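Local coordinates for protein endoglucanase (Ruminococcus champanellensis, PDB 6WQV) that probably hydrolyses internal beta-1,4 links of cellulose and related plant polysaccharides, as a broad-specificity GH5_4 endoglucanase, at residues V78-H83 with Y90-A95. Sequence-based numbering, arbitrary orientation.
Sequences VSWIDH and YQIDEA
In the beta/alpha barrel of this GH5 enzyme, the loop from strand 73-76 to helix 94-108 folds back on itself where W80 and H83 meet I92 and D93, the last two residues before the helix. Across the two segments a single hydrogen bond joins the backbones: D93 N donates to H83 O at 2.8 Å, nearly straight at 170°. The same carbonyl also receives a weaker CA-H...O contact from I92 CA, 3.3 Å away. The apolar half of the contact is formed by W80 and I92, and the W80 side chain lies about 13 Å from a bound glucose. I92 holds CG2 anti to its own N and CG1 anti to its carbonyl carbon (chi1 -64°), an arrangement that brings CG2 to the indole edge, near the ring plane, at 3.7 Å from W80 CE3. CD1 of the same isoleucine reaches W80 CE3 at 3.8 Å. V78 CG1 covers part of one face of the indole, M97 and I146 add further contacts, and NE1 is spent on N117 O. With W80 cut back to an alanine, I92 is likely to lose its aromatic neighbour and N117 O its indole donor. On the polar side, a water bridges H83 ND1, at 2.7 Å, and D93 OD2, to which it donates over 3.1 Å. D93 is also the N-cap of helix 94-108, its carboxylate capping a backbone N just past A95. The chemistry thus divides the work: the D93 backbone N ties the turn to H83 while its carboxylate serves the helix start and the water, and a buried indole edge packs against I92.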
ATOM      1  N   VAL A  78       7.251  -3.230  -0.256  1.00 10.50           N
ATOM      2  CA  VAL A  78       8.598  -3.727  -0.038  1.00 10.01           C
ATOM      3  C   VAL A  78       8.839  -3.888   1.447  1.00  9.64           C
ATOM      4  O   VAL A  78       8.690  -2.927   2.216  1.00 10.43           O
ATOM      5  CB  VAL A  78       9.668  -2.801  -0.637  1.00 10.43           C
ATOM      6  CG1 VAL A  78      11.061  -3.363  -0.356  1.00 11.92           C
ATOM      7  CG2 VAL A  78       9.443  -2.589  -2.121  1.00 10.76           C
ATOM      8  N   SER A  79       9.238  -5.081   1.858  1.00  9.77           N
ATOM      9  CA  SER A  79       9.707  -5.315   3.216  1.00  9.49           C
ATOM     10  C   SER A  79      11.223  -5.232   3.208  1.00 11.82           C
ATOM     11  O   SER A  79      11.890  -5.967   2.474  1.00 13.29           O
ATOM     12  CB  SER A  79       9.214  -6.655   3.747  1.00 11.61           C
ATOM     13  OG  SER A  79       7.803  -6.624   3.878  1.00 12.21           O
ATOM     14  N   TRP A  80      11.757  -4.301   3.993  1.00 11.90           N
ATOM     15  CA  TRP A  80      13.189  -4.040   4.037  1.00 11.58           C
ATOM     16  C   TRP A  80      13.890  -4.731   5.195  1.00 10.58           C
ATOM     17  O   TRP A  80      15.120  -4.841   5.176  1.00 12.92           O
ATOM     18  CB  TRP A  80      13.414  -2.525   4.125  1.00 11.38           C
ATOM     19  CG  TRP A  80      12.755  -1.757   3.001  1.00  9.23           C
ATOM     20  CD1 TRP A  80      11.454  -1.337   2.942  1.00 10.28           C
ATOM     21  CD2 TRP A  80      13.371  -1.326   1.773  1.00 11.45           C
ATOM     22  NE1 TRP A  80      11.226  -0.664   1.761  1.00 10.25           N
ATOM     23  CE2 TRP A  80      12.381  -0.649   1.029  1.00 11.25           C
ATOM     24  CE3 TRP A  80      14.658  -1.448   1.234  1.00 12.18           C
ATOM     25  CZ2 TRP A  80      12.639  -0.102  -0.231  1.00 11.49           C
ATOM     26  CZ3 TRP A  80      14.912  -0.894  -0.015  1.00 12.30           C
ATOM     27  CH2 TRP A  80      13.910  -0.224  -0.728  1.00 11.98           C
ATOM     28  N   ILE A  81      13.134  -5.243   6.168  1.00 12.53           N
ATOM     29  CA  ILE A  81      13.715  -5.729   7.419  1.00 13.87           C
ATOM     30  C   ILE A  81      14.797  -6.783   7.181  1.00 14.36           C
ATOM     31  O   ILE A  81      15.864  -6.744   7.799  1.00 15.99           O
ATOM     32  CB  ILE A  81      12.609  -6.226   8.366  1.00 14.51           C
ATOM     33  CG1 ILE A  81      13.196  -6.682   9.698  1.00 15.27           C
ATOM     34  CG2 ILE A  81      11.809  -7.361   7.730  1.00 14.51           C
ATOM     35  CD1 ILE A  81      12.148  -7.089  10.718  1.00 19.98           C
ATOM     36  N   ASP A  82      14.537  -7.756   6.303  1.00 13.66           N
ATOM     37  CA  ASP A  82      15.514  -8.825   6.114  1.00 15.19           C
ATOM     38  C   ASP A  82      16.700  -8.400   5.257  1.00 14.89           C
ATOM     39  O   ASP A  82      17.582  -9.229   4.987  1.00 18.19           O
ATOM     40  CB  ASP A  82      14.866 -10.069   5.502  1.00 16.21           C
ATOM     41  CG  ASP A  82      13.721 -10.592   6.328  1.00 16.77           C
ATOM     42  OD1 ASP A  82      13.839 -10.644   7.574  1.00 16.42           O
ATOM     43  OD2 ASP A  82      12.693 -10.953   5.718  1.00 14.84           O
ATOM     44  N   HIS A  83      16.732  -7.134   4.827  1.00 13.45           N
ATOM     45  CA  HIS A  83      17.787  -6.571   3.992  1.00 13.75           C
ATOM     46  C   HIS A  83      18.411  -5.338   4.628  1.00 15.33           C
ATOM     47  O   HIS A  83      19.041  -4.539   3.929  1.00 15.91           O
ATOM     48  CB  HIS A  83      17.211  -6.205   2.621  1.00 14.31           C
ATOM     49  CG  HIS A  83      16.288  -7.248   2.083  1.00 14.56           C
ATOM     50  ND1 HIS A  83      16.743  -8.373   1.432  1.00 15.68           N
ATOM     51  CD2 HIS A  83      14.941  -7.376   2.167  1.00 14.00           C
ATOM     52  CE1 HIS A  83      15.715  -9.138   1.110  1.00 14.65           C
ATOM     53  NE2 HIS A  83      14.611  -8.551   1.534  1.00 13.91           N
ATOM     54  N   TYR A  90      21.837   1.066   9.903  1.00 17.31           N
ATOM     55  CA  TYR A  90      20.728   0.372   9.259  1.00 17.50           C
ATOM     56  C   TYR A  90      20.910   0.361   7.742  1.00 14.75           C
ATOM     57  O   TYR A  90      20.010   0.705   6.972  1.00 16.16           O
ATOM     58  CB  TYR A  90      19.384   0.993   9.650  1.00 17.11           C
ATOM     59  CG  TYR A  90      19.053   0.909  11.127  1.00 16.25           C
ATOM     60  CD1 TYR A  90      18.771  -0.311  11.722  1.00 18.74           C
ATOM     61  CD2 TYR A  90      19.017   2.049  11.925  1.00 16.43           C
ATOM     62  CE1 TYR A  90      18.464  -0.400  13.065  1.00 18.22           C
ATOM     63  CE2 TYR A  90      18.708   1.968  13.277  1.00 18.79           C
ATOM     64  CZ  TYR A  90      18.425   0.740  13.838  1.00 18.46           C
ATOM     65  OH  TYR A  90      18.112   0.647  15.178  1.00 21.80           O
ATOM     66  N   GLN A  91      22.107  -0.035   7.317  1.00 17.60           N
ATOM     67  CA  GLN A  91      22.442  -0.031   5.903  1.00 17.33           C
ATOM     68  C   GLN A  91      21.607  -1.057   5.153  1.00 16.99           C
ATOM     69  O   GLN A  91      21.556  -2.232   5.526  1.00 17.86           O
ATOM     70  CB  GLN A  91      23.925  -0.356   5.747  1.00 18.17           C
ATOM     71  CG  GLN A  91      24.358  -0.521   4.321  1.00 20.24           C
ATOM     72  CD  GLN A  91      24.333   0.782   3.564  1.00 25.21           C
ATOM     73  OE1 GLN A  91      24.745   1.823   4.077  1.00 28.83           O
ATOM     74  NE2 GLN A  91      23.835   0.737   2.337  1.00 24.93           N
ATOM     75  N   ILE A  92      20.976  -0.615   4.069  1.00 15.18           N
ATOM     76  CA  ILE A  92      20.190  -1.508   3.226  1.00 14.21           C
ATOM     77  C   ILE A  92      21.118  -2.210   2.242  1.00 15.36           C
ATOM     78  O   ILE A  92      21.958  -1.576   1.593  1.00 17.52           O
ATOM     79  CB  ILE A  92      19.080  -0.730   2.505  1.00 14.27           C
ATOM     80  CG1 ILE A  92      18.091  -0.173   3.528  1.00 14.96           C
ATOM     81  CG2 ILE A  92      18.378  -1.621   1.498  1.00 13.89           C
ATOM     82  CD1 ILE A  92      17.157   0.860   2.957  1.00 14.15           C
ATOM     83  N   ASP A  93      20.979  -3.531   2.145  1.00 15.52           N
ATOM     84  CA  ASP A  93      21.759  -4.333   1.210  1.00 17.95           C
ATOM     85  C   ASP A  93      21.671  -3.768  -0.203  1.00 14.89           C
ATOM     86  O   ASP A  93      20.580  -3.568  -0.743  1.00 13.99           O
ATOM     87  CB  ASP A  93      21.203  -5.760   1.257  1.00 19.68           C
ATOM     88  CG  ASP A  93      21.968  -6.732   0.395  1.00 28.17           C
ATOM     89  OD1 ASP A  93      23.198  -6.855   0.574  1.00 31.74           O
ATOM     90  OD2 ASP A  93      21.324  -7.400  -0.443  1.00 31.22           O
ATOM     91  N   GLU A  94      22.841  -3.512  -0.794  1.00 17.10           N
ATOM     92  CA  GLU A  94      22.885  -2.910  -2.125  1.00 16.85           C
ATOM     93  C   GLU A  94      22.164  -3.767  -3.164  1.00 15.66           C
ATOM     94  O   GLU A  94      21.454  -3.235  -4.027  1.00 14.28           O
ATOM     95  CB  GLU A  94      24.337  -2.683  -2.540  1.00 20.22           C
ATOM     96  CG  GLU A  94      24.501  -1.956  -3.853  1.00 29.64           C
ATOM     97  CD  GLU A  94      24.127  -0.491  -3.764  1.00 42.56           C
ATOM     98  OE1 GLU A  94      23.728  -0.034  -2.669  1.00 47.11           O
ATOM     99  OE2 GLU A  94      24.236   0.201  -4.795  1.00 47.92           O
ATOM    100  N   ALA A  95      22.360  -5.090  -3.124  1.00 16.54           N
ATOM    101  CA  ALA A  95      21.712  -5.952  -4.107  1.00 16.44           C
ATOM    102  C   ALA A  95      20.196  -5.855  -4.005  1.00 15.16           C
ATOM    103  O   ALA A  95      19.489  -5.923  -5.019  1.00 14.70           O
ATOM    104  CB  ALA A  95      22.161  -7.402  -3.924  1.00 17.78           C
TER
HETATM  105  O   HOH W   1      19.025  -9.281   0.286  1.00 23.29           O